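Local coordinates for ketosynthase (Streptomyces sp. MSC090213JE08, PDB 6KXD), which probably catalyses the decarboxylative condensation of malonyl-ACP with an acyl-ACP, as the ketosynthase of a highly reducing type II polyketide synthase, at residues Ala89-Leu95 with Ile237-Glu241; Arg220-Arg226 with Asn363-Pro369; Arg252-Glu256 with Ile403-Tyr407. All coordinates share one frame; numbering follows the deposited sequence.

Contact 1: Ala89-Leu95 with Ile237-Glu241; sequences AVDDAGL and ILVLE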
loop_
_atom_site.group_PDB
_atom_site.type_symbol
_atom_site.label_atom_id
_atom_site.label_comp_id
_atom_site.label_asym_id
_atom_site.label_seq_id
_atom_site.Cartn_x
_atom_site.Cartn_y
_atom_site.Cartn_z
ATOM N N ALA A 89 3.527 -11.088 -17.249
ATOM C CA ALA A 89 4.494 -11.631 -16.366
ATOM C C ALA A 89 4.263 -13.139 -16.220
ATOM O O ALA A 89 5.232 -13.880 -16.167
ATOM C CB ALA A 89 4.418 -10.955 -15.026
ATOM N N VAL A 90 3.003 -13.555 -16.083
ATOM C CA VAL A 90 2.747 -14.965 -15.897
ATOM C C VAL A 90 3.007 -15.692 -17.228
ATOM O O VAL A 90 3.639 -16.755 -17.214
ATOM C CB VAL A 90 1.376 -15.277 -15.283
ATOM C CG1 VAL A 90 1.276 -14.725 -13.868
ATOM C CG2 VAL A 90 0.205 -14.830 -16.131
ATOM N N ASP A 91 2.659 -15.054 -18.342
ATOM C CA ASP A 91 3.078 -15.539 -19.691
ATOM C C ASP A 91 4.596 -15.761 -19.675
ATOM O O ASP A 91 5.090 -16.869 -19.948
ATOM C CB ASP A 91 2.598 -14.579 -20.789
ATOM C CG ASP A 91 1.095 -14.628 -21.013
ATOM O OD1 ASP A 91 0.466 -15.550 -20.487
ATOM O OD2 ASP A 91 0.563 -13.734 -21.700
ATOM N N ASP A 92 5.331 -14.712 -19.297
ATOM C CA ASP A 92 6.783 -14.706 -19.298
ATOM C C ASP A 92 7.316 -15.765 -18.340
ATOM O O ASP A 92 8.429 -16.232 -18.509
ATOM C CB ASP A 92 7.343 -13.337 -18.896
ATOM C CG ASP A 92 8.847 -13.219 -19.074
ATOM O OD1 ASP A 92 9.307 -13.252 -20.241
ATOM O OD2 ASP A 92 9.543 -13.100 -18.052
ATOM N N ALA A 93 6.534 -16.141 -17.321
ATOM C CA ALA A 93 7.022 -17.125 -16.378
ATOM C C ALA A 93 6.703 -18.553 -16.855
ATOM O O ALA A 93 7.174 -19.484 -16.244
ATOM C CB ALA A 93 6.444 -16.876 -15.013
ATOM N N GLY A 94 5.883 -18.698 -17.901
ATOM C CA GLY A 94 5.437 -20.022 -18.390
ATOM C C GLY A 94 4.303 -20.571 -17.545
ATOM O O GLY A 94 4.083 -21.773 -17.473
ATOM N N LEU A 95 3.582 -19.666 -16.879
ATOM C CA LEU A 95 2.531 -20.018 -15.945
ATOM C C LEU A 95 1.218 -19.704 -16.639
ATOM O O LEU A 95 1.050 -18.633 -17.192
ATOM C CB LEU A 95 2.633 -19.178 -14.660
ATOM C CG LEU A 95 3.638 -19.648 -13.612
ATOM C CD1 LEU A 95 3.788 -18.636 -12.490
ATOM C CD2 LEU A 95 3.215 -20.987 -13.043
ATOM N N ILE A 237 5.209 -5.928 -13.287
ATOM C CA ILE A 237 4.861 -7.062 -12.462
ATOM C C ILE A 237 5.957 -8.091 -12.589
ATOM O O ILE A 237 6.353 -8.468 -13.717
ATOM C CB ILE A 237 3.475 -7.624 -12.805
ATOM C CG1 ILE A 237 2.382 -6.566 -12.640
ATOM C CG2 ILE A 237 3.180 -8.838 -11.957
ATOM C CD1 ILE A 237 2.108 -6.187 -11.179
ATOM N N LEU A 238 6.399 -8.568 -11.426
ATOM C CA LEU A 238 7.406 -9.566 -11.328
ATOM C C LEU A 238 6.777 -10.833 -10.761
ATOM O O LEU A 238 6.022 -10.775 -9.790
ATOM C CB LEU A 238 8.532 -9.081 -10.419
ATOM C CG LEU A 238 9.310 -7.866 -10.921
ATOM C CD1 LEU A 238 8.598 -6.579 -10.532
ATOM C CD2 LEU A 238 10.724 -7.861 -10.374
ATOM N N VAL A 239 7.074 -11.976 -11.390
ATOM C CA VAL A 239 6.755 -13.258 -10.782
ATOM C C VAL A 239 7.932 -13.679 -9.905
ATOM O O VAL A 239 9.059 -13.899 -10.422
ATOM C CB VAL A 239 6.411 -14.338 -11.831
ATOM C CG1 VAL A 239 6.003 -15.636 -11.145
ATOM C CG2 VAL A 239 5.326 -13.864 -12.784
ATOM N N LEU A 240 7.665 -13.797 -8.595
ATOM C CA LEU A 240 8.565 -14.328 -7.637
ATOM C C LEU A 240 8.115 -15.753 -7.323
ATOM O O LEU A 240 6.916 -15.995 -7.192
ATOM C CB LEU A 240 8.544 -13.524 -6.335
ATOM C CG LEU A 240 9.375 -12.247 -6.320
ATOM C CD1 LEU A 240 8.789 -11.214 -7.257
ATOM C CD2 LEU A 240 9.454 -11.701 -4.901
ATOM N N GLU A 241 9.080 -16.641 -7.125
ATOM C CA GLU A 241 8.801 -18.053 -6.873
ATOM C C GLU A 241 9.877 -18.629 -5.979
ATOM O O GLU A 241 11.024 -18.205 -6.067
ATOM C CB GLU A 241 8.828 -18.845 -8.179
ATOM C CG GLU A 241 7.521 -18.846 -8.930
ATOM C CD GLU A 241 7.511 -19.815 -10.110
ATOM O OE1 GLU A 241 7.679 -19.339 -11.256
ATOM O OE2 GLU A 241 7.331 -21.041 -9.878
#
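Glu-241 OE1 lies 4.1 Å from Leu-95 CD1, yet its grip is polar: Arg-249 forms a salt bridge to it and Thr-13 OG1 a hydrogen bond, while Arg-103 and Ser-245 hold OE2. This buried carboxylate closes one end of a helix-on-sheet packing in the N-terminal half of the thiolase-type fold. There, the end of helix 77-93 runs over strand 234-242, the short axes approaching to 8.0 Å and crossing at -45°. No hydrogen bond joins the two segments, so the interface rests on apolar fit. Its centre is Val-239, whose two methyls are dealt to different partners because chi1 is -177°. Val-239 CG1, set opposite the backbone N, reaches Leu-95 CD1 at 4.0 Å, the two side chains meeting at a slant. Val-239 CG2, beside the backbone N, is pushed among the small residues of the last helical turns, 3.8 Å from Ala-89 CB and 3.9 Å from Ala-93 CB. The small alanines, one turn apart, probably allow the close approach of helix and strand. Leu-238 points away from the helix, and both it and Leu-240 touch Val-177 of helix 172-185, whereas Leu-95 also packs on Ile-191 of strand 191-198. Gly-94 ends the helix in a Schellman motif, with Leu-95 N bonded back to Val-90 O at 2.9 Å, and just after it Leu-95 points toward the strand. At the other end Ala-89 CB sits over the strand backbone, 3.4 Å from Ile-237 O and 3.9 Å from Ile-237 CG2.

Contact 2: Arg220-Arg226 with Asn363-Pro369; sequences RPFDKDR and NHRETDP
An Asx turn at Asp-223, clasped by a second irregular segment, is the motif here: residues 220-226 and 363-369 meet through a single beta bridge, Asp-223 with Thr-367. Backbone bonds flank it, Asp-368 N to Phe-222 O (2.7 Å) and Lys-224 N to Glu-366 O (2.9 Å). The Asp-223 carboxylate, its CG opposite the backbone N (chi1 -170°), binds both segments. Asp-223 OD1 accepts Asp-225 N on its anti side, closing the Asx turn. Asp-223 OD2 takes Arg-365 N at 2.8 Å nearly along the C-O bond and Glu-366 N at 3.0 Å from above the carboxylate plane. Arg-365 NH1 adds a long salt bridge to Asp-223 OD1, which lies at the guanidinium edge. The guanidinium of Arg-220 stacks flat on that of Arg-365, planes 13° apart, while Arg-220 NH1 donates in its own plane to Asn-363 O (3.2 Å). Arg-226 NH1 links the two segments, reaching Asp-223 O (2.8 Å) and, as a salt bridge, Asp-368 OD2 (2.7 Å). The rest of that guanidinium binds O of Thr-305, last residue of a His-Gly-Thr-Gly-Thr sequence that in ketosynthases carries an active-site histidine, and Lys-306 O just after it. A water links Pro-221 O to His-364 ND1. Three backbone N-H donors on one carboxylate probably fix the rotation of Asp-223, and its negative charge, with that of Asp-225, probably offsets the like-charged arginine stack.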
loop_
_atom_site.group_PDB
_atom_site.type_symbol
_atom_site.label_atom_id
_atom_site.label_comp_id
_atom_site.label_asym_id
_atom_site.label_seq_id
_atom_site.Cartn_x
_atom_site.Cartn_y
_atom_site.Cartn_z
ATOM N N ARG A 220 17.011 15.070 -16.090
ATOM C CA ARG A 220 18.445 14.950 -16.060
ATOM C C ARG A 220 18.935 14.544 -14.680
ATOM O O ARG A 220 19.499 15.374 -13.965
ATOM C CB ARG A 220 19.095 16.296 -16.428
ATOM C CG ARG A 220 18.601 16.935 -17.712
ATOM C CD ARG A 220 19.529 18.093 -18.097
ATOM N NE ARG A 220 18.925 18.933 -19.107
ATOM C CZ ARG A 220 19.045 18.729 -20.423
ATOM N NH1 ARG A 220 19.536 17.590 -20.886
ATOM N NH2 ARG A 220 18.671 19.667 -21.266
ATOM N N PRO A 221 18.715 13.287 -14.237
ATOM C CA PRO A 221 19.182 12.848 -12.930
ATOM C C PRO A 221 20.700 12.954 -12.764
ATOM O O PRO A 221 21.488 12.438 -13.574
ATOM C CB PRO A 221 18.697 11.393 -12.829
ATOM C CG PRO A 221 17.485 11.391 -13.722
ATOM C CD PRO A 221 17.948 12.227 -14.905
ATOM N N PHE A 222 21.053 13.607 -11.658
ATOM C CA PHE A 222 22.413 13.801 -11.183
ATOM C C PHE A 222 23.128 14.865 -12.029
ATOM O O PHE A 222 24.304 15.110 -11.822
ATOM C CB PHE A 222 23.200 12.492 -11.149
ATOM C CG PHE A 222 22.569 11.446 -10.262
ATOM C CD1 PHE A 222 22.496 11.643 -8.891
ATOM C CD2 PHE A 222 22.006 10.296 -10.797
ATOM C CE1 PHE A 222 21.891 10.709 -8.063
ATOM C CE2 PHE A 222 21.412 9.358 -9.965
ATOM C CZ PHE A 222 21.357 9.568 -8.605
ATOM N N ASP A 223 22.398 15.517 -12.927
ATOM C CA ASP A 223 22.968 16.580 -13.733
ATOM C C ASP A 223 23.025 17.841 -12.873
ATOM O O ASP A 223 22.139 18.055 -12.071
ATOM C CB ASP A 223 22.134 16.816 -14.984
ATOM C CG ASP A 223 22.787 17.740 -15.997
ATOM O OD1 ASP A 223 22.720 18.967 -15.781
ATOM O OD2 ASP A 223 23.355 17.204 -16.980
ATOM N N LYS A 224 24.057 18.663 -13.109
ATOM C CA LYS A 224 24.294 19.893 -12.407
ATOM C C LYS A 224 23.123 20.861 -12.617
ATOM O O LYS A 224 22.796 21.613 -11.695
ATOM C CB LYS A 224 25.645 20.478 -12.845
ATOM C CG LYS A 224 26.155 21.663 -12.035
ATOM C CD LYS A 224 27.422 22.304 -12.609
ATOM C CE LYS A 224 28.047 23.339 -11.690
ATOM N NZ LYS A 224 27.516 24.696 -11.965
ATOM N N ASP A 225 22.456 20.837 -13.782
ATOM C CA ASP A 225 21.340 21.785 -14.032
ATOM C C ASP A 225 20.006 21.039 -14.178
ATOM O O ASP A 225 19.060 21.597 -14.735
ATOM C CB ASP A 225 21.600 22.697 -15.238
ATOM C CG ASP A 225 23.021 23.241 -15.251
ATOM O OD1 ASP A 225 23.335 24.090 -14.378
ATOM O OD2 ASP A 225 23.819 22.767 -16.094
ATOM N N ARG A 226 19.904 19.859 -13.552
ATOM C CA ARG A 226 18.613 19.130 -13.436
ATOM C C ARG A 226 17.550 20.089 -12.883
ATOM O O ARG A 226 17.830 20.988 -12.068
ATOM C CB ARG A 226 18.819 17.877 -12.577
ATOM C CG ARG A 226 19.076 18.163 -11.106
ATOM C CD ARG A 226 19.387 16.915 -10.317
ATOM N NE ARG A 226 19.678 17.247 -8.935
ATOM C CZ ARG A 226 20.881 17.563 -8.453
ATOM N NH1 ARG A 226 21.902 17.805 -9.255
ATOM N NH2 ARG A 226 21.059 17.636 -7.153
ATOM N N ASN A 363 19.990 12.131 -20.964
ATOM C CA ASN A 363 19.912 13.582 -20.877
ATOM C C ASN A 363 21.022 14.128 -19.955
ATOM O O ASN A 363 20.847 15.168 -19.315
ATOM C CB ASN A 363 18.524 14.048 -20.421
ATOM C CG ASN A 363 17.383 13.362 -21.145
ATOM O OD1 ASN A 363 17.457 13.166 -22.350
ATOM N ND2 ASN A 363 16.335 12.984 -20.423
ATOM N N HIS A 364 22.150 13.421 -19.873
ATOM C CA HIS A 364 23.231 13.789 -18.974
ATOM C C HIS A 364 24.248 14.674 -19.705
ATOM O O HIS A 364 24.987 14.177 -20.594
ATOM C CB HIS A 364 23.917 12.560 -18.382
ATOM C CG HIS A 364 24.671 12.875 -17.126
ATOM N ND1 HIS A 364 24.024 13.269 -15.968
ATOM C CD2 HIS A 364 25.993 12.877 -16.835
ATOM C CE1 HIS A 364 24.917 13.476 -15.022
ATOM N NE2 HIS A 364 26.126 13.233 -15.518
ATOM N N ARG A 365 24.267 15.954 -19.319
ATOM C CA ARG A 365 25.237 16.951 -19.841
ATOM C C ARG A 365 26.485 16.949 -18.957
ATOM O O ARG A 365 27.568 16.745 -19.437
ATOM C CB ARG A 365 24.617 18.345 -19.885
ATOM C CG ARG A 365 23.625 18.524 -21.021
ATOM C CD ARG A 365 22.323 19.128 -20.553
ATOM N NE ARG A 365 22.198 20.578 -20.658
ATOM C CZ ARG A 365 21.539 21.333 -19.784
ATOM N NH1 ARG A 365 21.489 20.990 -18.506
ATOM N NH2 ARG A 365 20.891 22.407 -20.202
ATOM N N GLU A 366 26.288 17.112 -17.648
ATOM C CA GLU A 366 27.373 17.337 -16.716
ATOM C C GLU A 366 26.963 16.874 -15.312
ATOM O O GLU A 366 25.953 17.344 -14.802
ATOM C CB GLU A 366 27.641 18.837 -16.716
ATOM C CG GLU A 366 28.802 19.241 -15.834
ATOM C CD GLU A 366 28.943 20.748 -15.664
ATOM O OE1 GLU A 366 28.106 21.521 -16.216
ATOM O OE2 GLU A 366 29.881 21.143 -14.968
ATOM N N THR A 367 27.768 16.002 -14.699
ATOM C CA THR A 367 27.488 15.438 -13.394
ATOM C C THR A 367 27.558 16.582 -12.378
ATOM O O THR A 367 28.471 17.418 -12.416
ATOM C CB THR A 367 28.415 14.250 -13.095
ATOM O OG1 THR A 367 28.269 13.285 -14.139
ATOM C CG2 THR A 367 28.104 13.549 -11.791
ATOM N N ASP A 368 26.533 16.690 -11.531
ATOM C CA ASP A 368 26.590 17.613 -10.409
ATOM C C ASP A 368 27.862 17.283 -9.635
ATOM O O ASP A 368 28.143 16.103 -9.350
ATOM C CB ASP A 368 25.311 17.516 -9.565
ATOM C CG ASP A 368 25.176 18.581 -8.486
ATOM O OD1 ASP A 368 26.202 18.885 -7.803
ATOM O OD2 ASP A 368 24.059 19.119 -8.353
ATOM N N PRO A 369 28.724 18.286 -9.302
ATOM C CA PRO A 369 29.954 18.005 -8.553
ATOM C C PRO A 369 29.660 17.419 -7.152
ATOM O O PRO A 369 30.474 16.677 -6.602
ATOM C CB PRO A 369 30.690 19.358 -8.488
ATOM C CG PRO A 369 29.645 20.420 -8.810
ATOM C CD PRO A 369 28.539 19.719 -9.587
HETATM O O HOH W 1 21.190 13.138 -16.434
#

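Contact 3: Arg252-Glu256 with Ile403-Tyr407; sequences RIHAE and ILGTY
Ile-253 and Tyr-407 pack where two antiparallel strands of the C-terminal half of the thiolase-type fold give way to loop, just beyond the hydrogen-bonded pair Glu-256 with Gly-405. That pair is well formed: Glu-256 N reaches Gly-405 O at 2.7 Å, and Gly-405 N returns a bond of 2.9 Å to Glu-256 O. The isoleucine meets the tyrosine with two different branches. Ile-253 CG2, standing opposite the backbone N, presses against Tyr-407 CB at 3.6 Å. CG1 takes the place beside that N, and the extended chi2 of 172° carries CD1 out over one face of the ring, nearer the CD2-CE2 rim than the middle. This is a CH-pi contact, with Ile-253 CD1 4.2 Å from the Tyr-407 ring centroid. The tyrosine contributes its own turn, CG being opposite its backbone N at chi1 167°, which swings the ring back across the isoleucine. Replacing Ile-253 by an alanine would probably leave this ring face without its methyl partner and the tyrosine freer to turn. Leu-243 of helix 243-247 touches both residues. Ala-255 CB rests against Gly-405 O (3.4 Å), and Leu-404 CD2 lies 3.6 Å from Glu-256 O. His-254 and Ala-255 both pair with Leu-12 of strand 10-19, a classic beta bulge. The extended Glu-256 chain leads to a salt bridge between OE1 and Arg-9. Chemically, then, the end of the modelled chain is held in two ways: main-chain bonds fix the register at Gly-405, while the last modelled residue, Tyr-407, meets Ile-253 through carbon contacts alone.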
loop_
_atom_site.group_PDB
_atom_site.type_symbol
_atom_site.label_atom_id
_atom_site.label_comp_id
_atom_site.label_asym_id
_atom_site.label_seq_id
_atom_site.Cartn_x
_atom_site.Cartn_y
_atom_site.Cartn_z
ATOM N N ARG A 252 12.348 -20.902 -16.535
ATOM C CA ARG A 252 13.492 -20.031 -16.778
ATOM C C ARG A 252 13.519 -18.978 -15.650
ATOM O O ARG A 252 12.531 -18.311 -15.415
ATOM C CB ARG A 252 13.371 -19.432 -18.185
ATOM C CG ARG A 252 14.454 -18.429 -18.550
ATOM C CD ARG A 252 14.095 -16.995 -18.186
ATOM N NE ARG A 252 13.036 -16.418 -19.006
ATOM C CZ ARG A 252 11.738 -16.396 -18.707
ATOM N NH1 ARG A 252 11.299 -16.632 -17.476
ATOM N NH2 ARG A 252 10.870 -16.143 -19.660
ATOM N N ILE A 253 14.671 -18.835 -14.989
ATOM C CA ILE A 253 14.881 -17.919 -13.884
ATOM C C ILE A 253 15.701 -16.714 -14.372
ATOM O O ILE A 253 16.848 -16.870 -14.746
ATOM C CB ILE A 253 15.569 -18.678 -12.733
ATOM C CG1 ILE A 253 14.638 -19.742 -12.138
ATOM C CG2 ILE A 253 16.104 -17.714 -11.691
ATOM C CD1 ILE A 253 15.289 -20.661 -11.133
ATOM N N HIS A 254 15.102 -15.514 -14.338
ATOM C CA HIS A 254 15.727 -14.285 -14.822
ATOM C C HIS A 254 16.843 -13.861 -13.863
ATOM O O HIS A 254 17.940 -13.516 -14.312
ATOM C CB HIS A 254 14.719 -13.133 -14.956
ATOM C CG HIS A 254 13.726 -13.231 -16.063
ATOM N ND1 HIS A 254 14.081 -13.109 -17.402
ATOM C CD2 HIS A 254 12.377 -13.318 -16.045
ATOM C CE1 HIS A 254 13.000 -13.169 -18.154
ATOM N NE2 HIS A 254 11.935 -13.307 -17.343
ATOM N N ALA A 255 16.536 -13.858 -12.554
ATOM C CA ALA A 255 17.465 -13.459 -11.504
ATOM C C ALA A 255 16.943 -13.961 -10.150
ATOM O O ALA A 255 15.903 -14.595 -10.057
ATOM C CB ALA A 255 17.661 -11.958 -11.533
ATOM N N GLU A 256 17.751 -13.778 -9.110
ATOM C CA GLU A 256 17.393 -14.183 -7.787
ATOM C C GLU A 256 17.081 -12.906 -6.995
ATOM O O GLU A 256 17.714 -11.863 -7.207
ATOM C CB GLU A 256 18.516 -15.004 -7.154
ATOM C CG GLU A 256 18.079 -15.705 -5.887
ATOM C CD GLU A 256 19.142 -16.512 -5.166
ATOM O OE1 GLU A 256 20.228 -16.702 -5.736
ATOM O OE2 GLU A 256 18.865 -16.946 -4.025
ATOM N N ILE A 403 17.739 -5.816 -3.463
ATOM C CA ILE A 403 18.973 -6.415 -3.965
ATOM C C ILE A 403 18.596 -7.687 -4.708
ATOM O O ILE A 403 18.025 -8.625 -4.113
ATOM C CB ILE A 403 19.996 -6.721 -2.860
ATOM C CG1 ILE A 403 20.242 -5.572 -1.875
ATOM C CG2 ILE A 403 21.294 -7.202 -3.491
ATOM C CD1 ILE A 403 20.810 -4.309 -2.454
ATOM N N LEU A 404 18.942 -7.689 -6.005
ATOM C CA LEU A 404 18.836 -8.810 -6.895
ATOM C C LEU A 404 20.240 -9.326 -7.240
ATOM O O LEU A 404 21.211 -8.577 -7.173
ATOM C CB LEU A 404 18.110 -8.337 -8.156
ATOM C CG LEU A 404 16.692 -7.800 -7.949
ATOM C CD1 LEU A 404 16.094 -7.350 -9.260
ATOM C CD2 LEU A 404 15.811 -8.851 -7.308
ATOM N N GLY A 405 20.304 -10.609 -7.606
ATOM C CA GLY A 405 21.521 -11.325 -7.934
ATOM C C GLY A 405 21.317 -12.279 -9.093
ATOM O O GLY A 405 20.177 -12.640 -9.421
ATOM N N THR A 406 22.424 -12.687 -9.737
ATOM C CA THR A 406 22.337 -13.689 -10.805
ATOM C C THR A 406 21.957 -15.009 -10.144
ATOM O O THR A 406 22.438 -15.289 -9.057
ATOM C CB THR A 406 23.642 -13.824 -11.608
ATOM O OG1 THR A 406 24.036 -12.533 -12.073
ATOM C CG2 THR A 406 23.498 -14.750 -12.800
ATOM N N TYR A 407 21.127 -15.819 -10.800
ATOM C CA TYR A 407 20.766 -17.070 -10.202
ATOM C C TYR A 407 21.999 -17.979 -10.173
ATOM O O TYR A 407 22.552 -18.245 -11.229
ATOM C CB TYR A 407 19.608 -17.740 -10.941
ATOM C CG TYR A 407 19.440 -19.178 -10.525
ATOM C CD1 TYR A 407 19.547 -19.539 -9.191
ATOM C CD2 TYR A 407 19.233 -20.182 -11.459
ATOM C CE1 TYR A 407 19.436 -20.859 -8.789
ATOM C CE2 TYR A 407 19.109 -21.507 -11.068
ATOM C CZ TYR A 407 19.212 -21.846 -9.728
ATOM O OH TYR A 407 19.097 -23.137 -9.304
#

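In the fold
Contacts 1 and 3 are neighbours on one branched mixed sheet, their centres 13 Å apart, and they touch through side chains that take no part in either packing: Asp-92 OD2 makes a probable hydrogen bond to His-254 NE2 (2.5 Å), and Asp-92 OD1 a salt bridge to Arg-252 NH2 (3.3 Å). Strand 10-19 pairs with both strand 234-242 and strand 255-264. Contact 2 lies across the chain's centre from contact 1, centres 36 Å apart, and its nearest atoms are about 15 Å from contact 3. Of the three, contact 2 abuts the His-Gly-Thr-Gly-Thr sequence, probably part of the active site; contacts 1 and 3 are structural packing.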